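Sensory transduction histidine kinase, putative (Borrelia burgdorferi, PDB 5BWJ) is probably a membrane-bound hybrid histidine kinase of a two-component system, sampled here as its periplasmic sensor domain, which has a Venus flytrap fold. Local coordinates at residues A86-I91 against I185-A190; F8-V13 against I65-T70; I52-E57 against A137-E142. One frame throughout, in Å; residues are numbered along the deposited sequence.

Interaction 1 (A86-I91 against I185-A190); sequences ARSISI and IKNRVA
Ala86 pairs with Asn187 and Ser88 with Ile185 in an antiparallel ladder between strands 79-94 and 184-192, probably among the strands that link the two lobes, as in other Venus flytrap domains. The two segments run antiparallel, their N-to-C directions 143° apart, and the ladder is short: each hydrogen-bonded pair is joined by two backbone hydrogen bonds, the Ser88 pair tightly (Ser88 N to Ile185 O 2.8 Å, Ile185 N to Ser88 O 2.7 Å). Between them lies the non-hydrogen-bonded pair Arg87-Lys186.

On the face of Ala86 and Ser88, the Asn187 side chain reaches back across the ladder. With CG beside its own backbone N (chi1 -59°), its ND2 donates to Ser88 OG at 2.8 Å, Ser88 OG lying near the amide plane, and weakly to Ala86 O, which already accepts Asn187 N at 2.8 Å. Ser88 OG is also bonded to Asp158, and Tyr122 of helix 121-128 packs against the Ser88 side chain.

On the other face Arg87 and Lys186 run alongside each other, Arg87 NH1 lying 3.2 Å from Lys186 NZ. Glu84, salt-bridged to Arg87 and touched by Lys186, probably offsets their charge. Backbone pairing thus carries the join, with a buried amide-hydroxyl network on one face and a charge cluster on the other, near Arg87 of the second subunit.

Interaction 2 (F8-V13 against I65-T70); sequences FKFKLV and IYLGLT
Phe10 and Ile65 form the apolar centre of this parallel strand pair, their side chains running alongside each other on one face of the mixed sheet, probably within one lobe of the periplasmic Venus flytrap sensor. Ile65 CD1 sits over the Phe10 ring, 4.0 Å from its centroid and 30° off the normal, a CH-pi contact, while Ile65 CG2 touches the ring at CE1. The Ile65 chain gets there because CG1 lies beside the backbone N (chi1 -54°) and then runs on extended to CD1. One step along, Leu12 CD2 meets Leu67 CD1 at 3.6 Å. Helix 32-42 covers this face, with Trp39 edge-to-face to Phe10 and Ile32 against both leucines, while Val189 of strand 184-192 packs on Ile65 and Leu67.

Beneath these side chains the backbones zip together in regular parallel fashion: Lys9 O and Lys11 O accept Ile65 N and Leu67 N, and Ile65 O and Leu67 O accept Lys11 N and Val13 N. The last bridge is Leu12 with Leu67; the chain turns a corner at Gly68, and beyond it Leu69 CD2 still reaches Val13 CG2, at 3.9 Å.

On the reverse face the aliphatic part of Lys11 lies along Tyr66, its CB over the ring face, 4.3 Å from the centroid, and its CD 3.5 Å from Tyr66 CE2. Val13 CG2 meets the same ring at its edge, near the ring plane. At the polar edge, the ammonium groups of Lys9 and Lys11 both pair with Glu50 and Glu61, and Tyr66 OH is bonded to Glu61 N. The chemistry is therefore two-sided: hydrocarbon seals the sheet against its helix, whereas on the other side the Lys11 methylenes cover one face of the Tyr66 ring and the shared glutamates probably neutralise both ammonium groups.

Interaction 3 (I52-E57 against A137-E142); sequences IDNLNE and ADNSQE
Asn54 and Asn139 meet through their amides where the loop after strand 45-52 approaches the N-cap of helix 140-148, probably joining the two lobes of the Venus flytrap fold. Asn139 ND2 donates to Asn54 OD1 at 2.7 Å, almost straight at 171°, and uses an in-plane lone pair of that oxygen. The two amide planes lie only 6° apart, which makes this single bond a nearly flat bridge.

Asp138 adds its CB, 3.3 Å from Asn54 OD1, and turns its carboxylate plane well away from the amide plane of Asn54. Beside the amide pair a water joins the backbones, donating to Asp53 O at 2.8 Å and to Asp138 O at 2.7 Å, so two acceptors that cannot bond each other are joined through the water.

What positions the donor is the helix start. Asn139 CG stands between its backbone N and carbonyl carbon (chi1 55°), an orientation that lets one amide serve two ends: ND2 faces the loop while OD1 caps the helix. Ser140, next in the chain, is anchored by its hydroxyl to Asp14 and packs on helix 161-169. On the loop side, Ile52 is held by backbone bonds to Leu12 and Asp14, and Leu55 rests on Tyr66 and Leu69. The cap itself is the bond from Glu142 N to Asn139 OD1, 2.8 Å long.

How the interactions relate
Interaction 2 is the core contact, buried and mostly apolar, probably inside one lobe; interaction 1 is partly buried where strands probably pass between lobes, and interaction 3 is a small, partly buried polar touch, probably from lobe to lobe. Interactions 1 and 2 belong to one sheet: strand 184-192 lies next to strand 65-69, with Ala190 O probably bonded to Tyr66 N. Interaction 3 leans on interaction 2, since Ile52 N probably bonds to Leu12 O. Interactions 1 and 3 do not touch. Ladders with side-chain packing thus give way, outside the sheet, to one amide bond and a bridging water.

Interaction 1 (A86-I91 against I185-A190)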
loop_
_atom_site.group_PDB
_atom_site.type_symbol
_atom_site.label_atom_id
_atom_site.label_comp_id
_atom_site.label_asym_id
_atom_site.label_seq_id
_atom_site.Cartn_x
_atom_site.Cartn_y
_atom_site.Cartn_z
ATOM N N ALA B 86 0.757 -0.363 -9.442
ATOM C CA ALA B 86 1.119 0.047 -8.092
ATOM C C ALA B 86 2.373 -0.689 -7.641
ATOM O O ALA B 86 2.863 -1.582 -8.334
ATOM C CB ALA B 86 -0.024 -0.214 -7.127
ATOM N N ARG B 87 2.881 -0.303 -6.476
ATOM C CA ARG B 87 4.083 -0.907 -5.913
ATOM C C ARG B 87 3.773 -1.613 -4.601
ATOM O O ARG B 87 2.849 -1.232 -3.883
ATOM C CB ARG B 87 5.160 0.156 -5.686
ATOM C CG ARG B 87 5.978 0.500 -6.918
ATOM C CD ARG B 87 6.996 1.586 -6.602
ATOM N NE ARG B 87 8.122 1.584 -7.534
ATOM C CZ ARG B 87 8.174 2.283 -8.665
ATOM N NH1 ARG B 87 9.252 2.209 -9.435
ATOM N NH2 ARG B 87 7.159 3.054 -9.036
ATOM N N SER B 88 4.561 -2.639 -4.297
ATOM C CA SER B 88 4.457 -3.355 -3.032
ATOM C C SER B 88 5.846 -3.610 -2.459
ATOM O O SER B 88 6.857 -3.381 -3.126
ATOM C CB SER B 88 3.712 -4.679 -3.219
ATOM O OG SER B 88 2.397 -4.465 -3.702
ATOM N N ILE B 89 5.882 -4.078 -1.216
ATOM C CA ILE B 89 7.122 -4.486 -0.574
ATOM C C ILE B 89 7.018 -5.961 -0.212
ATOM O O ILE B 89 6.023 -6.397 0.367
ATOM C CB ILE B 89 7.420 -3.647 0.689
ATOM C CG1 ILE B 89 7.530 -2.165 0.317
ATOM C CG2 ILE B 89 8.704 -4.136 1.366
ATOM C CD1 ILE B 89 7.761 -1.226 1.497
ATOM N N SER B 90 8.037 -6.734 -0.573
ATOM C CA SER B 90 8.077 -8.146 -0.223
ATOM C C SER B 90 8.391 -8.295 1.261
ATOM O O SER B 90 9.357 -7.718 1.757
ATOM C CB SER B 90 9.117 -8.886 -1.067
ATOM O OG SER B 90 10.432 -8.480 -0.727
ATOM N N ILE B 91 7.572 -9.071 1.964
ATOM C CA ILE B 91 7.740 -9.259 3.401
ATOM C C ILE B 91 7.615 -10.728 3.779
ATOM O O ILE B 91 6.734 -11.443 3.292
ATOM C CB ILE B 91 6.712 -8.415 4.200
ATOM C CG1 ILE B 91 7.160 -6.949 4.218
ATOM C CG2 ILE B 91 6.550 -8.944 5.635
ATOM C CD1 ILE B 91 6.268 -6.014 5.016
ATOM N N ILE B 185 8.558 -4.232 -5.097
ATOM C CA ILE B 185 7.907 -5.032 -6.128
ATOM C C ILE B 185 6.951 -4.180 -6.952
ATOM O O ILE B 185 6.137 -3.441 -6.404
ATOM C CB ILE B 185 7.123 -6.212 -5.513
ATOM C CG1 ILE B 185 8.038 -7.061 -4.625
ATOM C CG2 ILE B 185 6.479 -7.064 -6.605
ATOM C CD1 ILE B 185 9.207 -7.696 -5.353
ATOM N N LYS B 186 7.054 -4.300 -8.271
ATOM C CA LYS B 186 6.168 -3.586 -9.180
ATOM C C LYS B 186 4.991 -4.471 -9.580
ATOM O O LYS B 186 5.176 -5.614 -10.006
ATOM C CB LYS B 186 6.932 -3.128 -10.423
ATOM C CG LYS B 186 8.255 -2.445 -10.114
ATOM C CD LYS B 186 8.948 -1.966 -11.379
ATOM C CE LYS B 186 10.416 -1.650 -11.125
ATOM N NZ LYS B 186 10.601 -0.693 -10.001
ATOM N N ASN B 187 3.783 -3.941 -9.423
ATOM C CA ASN B 187 2.576 -4.621 -9.873
ATOM C C ASN B 187 2.126 -4.033 -11.204
ATOM O O ASN B 187 1.769 -2.856 -11.281
ATOM C CB ASN B 187 1.470 -4.506 -8.824
ATOM C CG ASN B 187 1.877 -5.098 -7.486
ATOM O OD1 ASN B 187 1.910 -6.319 -7.320
ATOM N ND2 ASN B 187 2.195 -4.235 -6.529
ATOM N N ARG B 188 2.153 -4.854 -12.249
ATOM C CA ARG B 188 1.913 -4.381 -13.608
ATOM C C ARG B 188 0.663 -4.992 -14.236
ATOM O O ARG B 188 0.158 -6.020 -13.785
ATOM C CB ARG B 188 3.122 -4.693 -14.496
ATOM C CG ARG B 188 4.421 -4.026 -14.066
ATOM C CD ARG B 188 5.563 -4.436 -14.984
ATOM N NE ARG B 188 6.832 -3.809 -14.619
ATOM C CZ ARG B 188 7.245 -2.622 -15.058
ATOM N NH1 ARG B 188 6.493 -1.907 -15.886
ATOM N NH2 ARG B 188 8.418 -2.145 -14.665
ATOM N N VAL B 189 0.172 -4.335 -15.283
ATOM C CA VAL B 189 -0.882 -4.885 -16.123
ATOM C C VAL B 189 -0.242 -5.826 -17.135
ATOM O O VAL B 189 0.831 -5.531 -17.665
ATOM C CB VAL B 189 -1.666 -3.780 -16.857
ATOM C CG1 VAL B 189 -2.797 -4.377 -17.681
ATOM C CG2 VAL B 189 -2.212 -2.762 -15.864
ATOM N N ALA B 190 -0.895 -6.953 -17.401
ATOM C CA ALA B 190 -0.353 -7.958 -18.309
ATOM C C ALA B 190 -1.389 -8.410 -19.331
ATOM O O ALA B 190 -2.568 -8.565 -19.012
ATOM C CB ALA B 190 0.161 -9.153 -17.521
#

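Interaction 2 (F8-V13 against I65-T70)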
loop_
_atom_site.group_PDB
_atom_site.type_symbol
_atom_site.label_atom_id
_atom_site.label_comp_id
_atom_site.label_asym_id
_atom_site.label_seq_id
_atom_site.Cartn_x
_atom_site.Cartn_y
_atom_site.Cartn_z
ATOM N N PHE B 8 -14.124 -5.251 -23.536
ATOM C CA PHE B 8 -12.890 -5.893 -23.089
ATOM C C PHE B 8 -13.068 -6.578 -21.740
ATOM O O PHE B 8 -13.760 -6.071 -20.857
ATOM C CB PHE B 8 -11.754 -4.870 -23.006
ATOM C CG PHE B 8 -11.398 -4.255 -24.329
ATOM C CD1 PHE B 8 -10.711 -4.985 -25.285
ATOM C CD2 PHE B 8 -11.748 -2.946 -24.616
ATOM C CE1 PHE B 8 -10.384 -4.424 -26.506
ATOM C CE2 PHE B 8 -11.421 -2.377 -25.835
ATOM C CZ PHE B 8 -10.739 -3.117 -26.780
ATOM N N LYS B 9 -12.430 -7.733 -21.593
ATOM C CA LYS B 9 -12.519 -8.522 -20.370
ATOM C C LYS B 9 -11.285 -8.314 -19.499
ATOM O O LYS B 9 -10.153 -8.472 -19.960
ATOM C CB LYS B 9 -12.685 -10.002 -20.714
ATOM C CG LYS B 9 -12.950 -10.904 -19.523
ATOM C CD LYS B 9 -13.286 -12.314 -19.984
ATOM C CE LYS B 9 -13.682 -13.210 -18.824
ATOM N NZ LYS B 9 -14.091 -14.566 -19.288
ATOM N N PHE B 10 -11.515 -7.948 -18.242
ATOM C CA PHE B 10 -10.448 -7.829 -17.257
ATOM C C PHE B 10 -10.532 -8.974 -16.255
ATOM O O PHE B 10 -11.575 -9.193 -15.637
ATOM C CB PHE B 10 -10.528 -6.483 -16.532
ATOM C CG PHE B 10 -10.057 -5.318 -17.360
ATOM C CD1 PHE B 10 -8.767 -4.833 -17.226
ATOM C CD2 PHE B 10 -10.902 -4.711 -18.272
ATOM C CE1 PHE B 10 -8.328 -3.760 -17.986
ATOM C CE2 PHE B 10 -10.472 -3.641 -19.034
ATOM C CZ PHE B 10 -9.180 -3.163 -18.889
ATOM N N LYS B 11 -9.436 -9.712 -16.110
ATOM C CA LYS B 11 -9.364 -10.793 -15.133
ATOM C C LYS B 11 -8.558 -10.365 -13.913
ATOM O O LYS B 11 -7.351 -10.132 -14.003
ATOM C CB LYS B 11 -8.752 -12.049 -15.755
ATOM C CG LYS B 11 -9.727 -12.849 -16.604
ATOM C CD LYS B 11 -9.162 -14.214 -16.954
ATOM C CE LYS B 11 -10.136 -15.032 -17.778
ATOM N NZ LYS B 11 -11.408 -15.306 -17.053
ATOM N N LEU B 12 -9.239 -10.258 -12.776
ATOM C CA LEU B 12 -8.596 -9.885 -11.522
ATOM C C LEU B 12 -8.119 -11.138 -10.795
ATOM O O LEU B 12 -8.924 -11.937 -10.315
ATOM C CB LEU B 12 -9.559 -9.082 -10.643
ATOM C CG LEU B 12 -10.198 -7.865 -11.324
ATOM C CD1 LEU B 12 -11.108 -7.114 -10.364
ATOM C CD2 LEU B 12 -9.145 -6.931 -11.888
ATOM N N VAL B 13 -6.803 -11.305 -10.727
ATOM C CA VAL B 13 -6.213 -12.521 -10.181
ATOM C C VAL B 13 -5.975 -12.405 -8.678
ATOM O O VAL B 13 -5.398 -11.424 -8.206
ATOM C CB VAL B 13 -4.877 -12.857 -10.878
ATOM C CG1 VAL B 13 -4.338 -14.199 -10.392
ATOM C CG2 VAL B 13 -5.058 -12.878 -12.388
ATOM N N ILE B 65 -7.400 -9.027 -20.263
ATOM C CA ILE B 65 -6.358 -8.205 -19.662
ATOM C C ILE B 65 -6.218 -8.601 -18.195
ATOM O O ILE B 65 -7.189 -8.559 -17.440
ATOM C CB ILE B 65 -6.683 -6.705 -19.784
ATOM C CG1 ILE B 65 -6.959 -6.344 -21.248
ATOM C CG2 ILE B 65 -5.535 -5.864 -19.231
ATOM C CD1 ILE B 65 -7.539 -4.962 -21.444
ATOM N N TYR B 66 -5.009 -8.987 -17.798
ATOM C CA TYR B 66 -4.781 -9.573 -16.478
ATOM C C TYR B 66 -4.184 -8.593 -15.473
ATOM O O TYR B 66 -3.163 -7.955 -15.737
ATOM C CB TYR B 66 -3.869 -10.793 -16.606
ATOM C CG TYR B 66 -4.546 -11.989 -17.234
ATOM C CD1 TYR B 66 -4.712 -12.075 -18.609
ATOM C CD2 TYR B 66 -5.020 -13.031 -16.450
ATOM C CE1 TYR B 66 -5.332 -13.167 -19.186
ATOM C CE2 TYR B 66 -5.639 -14.126 -17.016
ATOM C CZ TYR B 66 -5.793 -14.190 -18.384
ATOM O OH TYR B 66 -6.413 -15.282 -18.947
ATOM N N LEU B 67 -4.837 -8.492 -14.319
ATOM C CA LEU B 67 -4.346 -7.701 -13.195
ATOM C C LEU B 67 -4.052 -8.621 -12.015
ATOM O O LEU B 67 -4.709 -9.648 -11.844
ATOM C CB LEU B 67 -5.368 -6.634 -12.790
ATOM C CG LEU B 67 -5.872 -5.694 -13.889
ATOM C CD1 LEU B 67 -6.780 -4.623 -13.299
ATOM C CD2 LEU B 67 -4.720 -5.051 -14.634
ATOM N N GLY B 68 -3.066 -8.249 -11.206
ATOM C CA GLY B 68 -2.700 -9.027 -10.035
ATOM C C GLY B 68 -1.558 -9.994 -10.284
ATOM O O GLY B 68 -1.285 -10.863 -9.457
ATOM N N LEU B 69 -0.896 -9.848 -11.429
ATOM C CA LEU B 69 0.260 -10.675 -11.756
ATOM C C LEU B 69 1.545 -9.881 -11.575
ATOM O O LEU B 69 1.583 -8.678 -11.830
ATOM C CB LEU B 69 0.177 -11.197 -13.192
ATOM C CG LEU B 69 -1.042 -12.045 -13.558
ATOM C CD1 LEU B 69 -0.931 -12.510 -15.001
ATOM C CD2 LEU B 69 -1.195 -13.236 -12.619
ATOM N N THR B 70 2.591 -10.566 -11.128
ATOM C CA THR B 70 3.918 -9.974 -11.027
ATOM C C THR B 70 4.845 -10.701 -11.990
ATOM O O THR B 70 4.554 -11.825 -12.403
ATOM C CB THR B 70 4.475 -10.056 -9.595
ATOM O OG1 THR B 70 4.393 -11.406 -9.122
ATOM C CG2 THR B 70 3.687 -9.149 -8.665
HETATM O O HOH W 1 -2.396 -10.778 -7.164
#

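Interaction 3 (I52-E57 against A137-E142)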
loop_
_atom_site.group_PDB
_atom_site.type_symbol
_atom_site.label_atom_id
_atom_site.label_comp_id
_atom_site.label_asym_id
_atom_site.label_seq_id
_atom_site.Cartn_x
_atom_site.Cartn_y
_atom_site.Cartn_z
ATOM N N ILE B 52 -10.627 -14.400 -10.539
ATOM C CA ILE B 52 -10.119 -15.763 -10.477
ATOM C C ILE B 52 -9.057 -15.857 -9.386
ATOM O O ILE B 52 -8.187 -14.994 -9.274
ATOM C CB ILE B 52 -9.534 -16.223 -11.830
ATOM C CG1 ILE B 52 -8.576 -15.169 -12.397
ATOM C CG2 ILE B 52 -10.662 -16.498 -12.823
ATOM C CD1 ILE B 52 -7.784 -15.646 -13.597
ATOM N N ASP B 53 -9.148 -16.898 -8.565
ATOM C CA ASP B 53 -8.199 -17.097 -7.477
ATOM C C ASP B 53 -6.829 -17.482 -8.017
ATOM O O ASP B 53 -5.811 -16.902 -7.633
ATOM C CB ASP B 53 -8.705 -18.174 -6.515
ATOM C CG ASP B 53 -9.924 -17.731 -5.734
ATOM O OD1 ASP B 53 -10.571 -16.746 -6.149
ATOM O OD2 ASP B 53 -10.239 -18.369 -4.706
ATOM N N ASN B 54 -6.819 -18.460 -8.916
ATOM C CA ASN B 54 -5.585 -19.031 -9.435
ATOM C C ASN B 54 -5.391 -18.705 -10.907
ATOM O O ASN B 54 -6.343 -18.351 -11.606
ATOM C CB ASN B 54 -5.584 -20.549 -9.238
ATOM C CG ASN B 54 -5.979 -20.951 -7.832
ATOM O OD1 ASN B 54 -5.701 -20.237 -6.869
ATOM N ND2 ASN B 54 -6.636 -22.099 -7.708
ATOM N N LEU B 55 -4.151 -18.836 -11.365
ATOM C CA LEU B 55 -3.810 -18.632 -12.767
ATOM C C LEU B 55 -3.441 -19.964 -13.418
ATOM O O LEU B 55 -2.287 -20.389 -13.365
ATOM C CB LEU B 55 -2.655 -17.640 -12.895
ATOM C CG LEU B 55 -2.263 -17.246 -14.319
ATOM C CD1 LEU B 55 -3.362 -16.417 -14.971
ATOM C CD2 LEU B 55 -0.946 -16.491 -14.312
ATOM N N ASN B 56 -4.428 -20.618 -14.022
ATOM C CA ASN B 56 -4.214 -21.905 -14.677
ATOM C C ASN B 56 -3.848 -21.729 -16.147
ATOM O O ASN B 56 -4.561 -21.059 -16.892
ATOM C CB ASN B 56 -5.464 -22.777 -14.550
ATOM C CG ASN B 56 -6.031 -22.781 -13.143
ATOM O OD1 ASN B 56 -6.999 -22.078 -12.850
ATOM N ND2 ASN B 56 -5.424 -23.567 -12.262
ATOM N N GLU B 57 -2.738 -22.338 -16.556
ATOM C CA GLU B 57 -2.236 -22.199 -17.921
ATOM C C GLU B 57 -3.255 -22.655 -18.960
ATOM O O GLU B 57 -3.302 -22.126 -20.071
ATOM C CB GLU B 57 -0.938 -22.992 -18.089
ATOM N N ALA B 137 1.808 -22.273 -2.796
ATOM C CA ALA B 137 0.375 -22.033 -2.675
ATOM C C ALA B 137 -0.173 -21.503 -3.994
ATOM O O ALA B 137 0.552 -20.880 -4.771
ATOM C CB ALA B 137 0.089 -21.054 -1.547
ATOM N N ASP B 138 -1.454 -21.752 -4.246
ATOM C CA ASP B 138 -2.085 -21.322 -5.489
ATOM C C ASP B 138 -2.552 -19.873 -5.405
ATOM O O ASP B 138 -2.670 -19.196 -6.425
ATOM C CB ASP B 138 -3.273 -22.227 -5.833
ATOM C CG ASP B 138 -2.853 -23.645 -6.172
ATOM O OD1 ASP B 138 -1.711 -23.835 -6.643
ATOM O OD2 ASP B 138 -3.670 -24.570 -5.977
ATOM N N ASN B 139 -2.820 -19.404 -4.190
ATOM C CA ASN B 139 -3.319 -18.047 -3.986
ATOM C C ASN B 139 -3.086 -17.555 -2.561
ATOM O O ASN B 139 -2.689 -18.325 -1.687
ATOM C CB ASN B 139 -4.809 -17.978 -4.319
ATOM C CG ASN B 139 -5.628 -18.985 -3.537
ATOM O OD1 ASN B 139 -5.743 -18.895 -2.315
ATOM N ND2 ASN B 139 -6.213 -19.945 -4.242
ATOM N N SER B 140 -3.345 -16.270 -2.336
ATOM C CA SER B 140 -3.092 -15.648 -1.040
ATOM C C SER B 140 -3.875 -16.320 0.083
ATOM O O SER B 140 -3.338 -16.561 1.162
ATOM C CB SER B 140 -3.440 -14.156 -1.085
ATOM O OG SER B 140 -2.592 -13.460 -1.980
ATOM N N GLN B 141 -5.144 -16.618 -0.175
ATOM C CA GLN B 141 -5.999 -17.241 0.827
ATOM C C GLN B 141 -5.438 -18.587 1.274
ATOM O O GLN B 141 -5.354 -18.869 2.470
ATOM C CB GLN B 141 -7.413 -17.414 0.277
ATOM C CG GLN B 141 -8.391 -18.040 1.245
ATOM C CD GLN B 141 -9.821 -17.894 0.773
ATOM O OE1 GLN B 141 -10.323 -16.780 0.626
ATOM N NE2 GLN B 141 -10.480 -19.018 0.513
ATOM N N GLU B 142 -5.053 -19.414 0.309
ATOM C CA GLU B 142 -4.457 -20.708 0.614
ATOM C C GLU B 142 -3.146 -20.526 1.368
ATOM O O GLU B 142 -2.845 -21.271 2.301
ATOM C CB GLU B 142 -4.218 -21.503 -0.669
ATOM C CG GLU B 142 -3.478 -22.819 -0.462
ATOM C CD GLU B 142 -3.215 -23.546 -1.765
ATOM O OE1 GLU B 142 -3.951 -23.298 -2.743
ATOM O OE2 GLU B 142 -2.267 -24.359 -1.813
HETATM O O HOH W 2 -3.002 -16.733 -7.427
#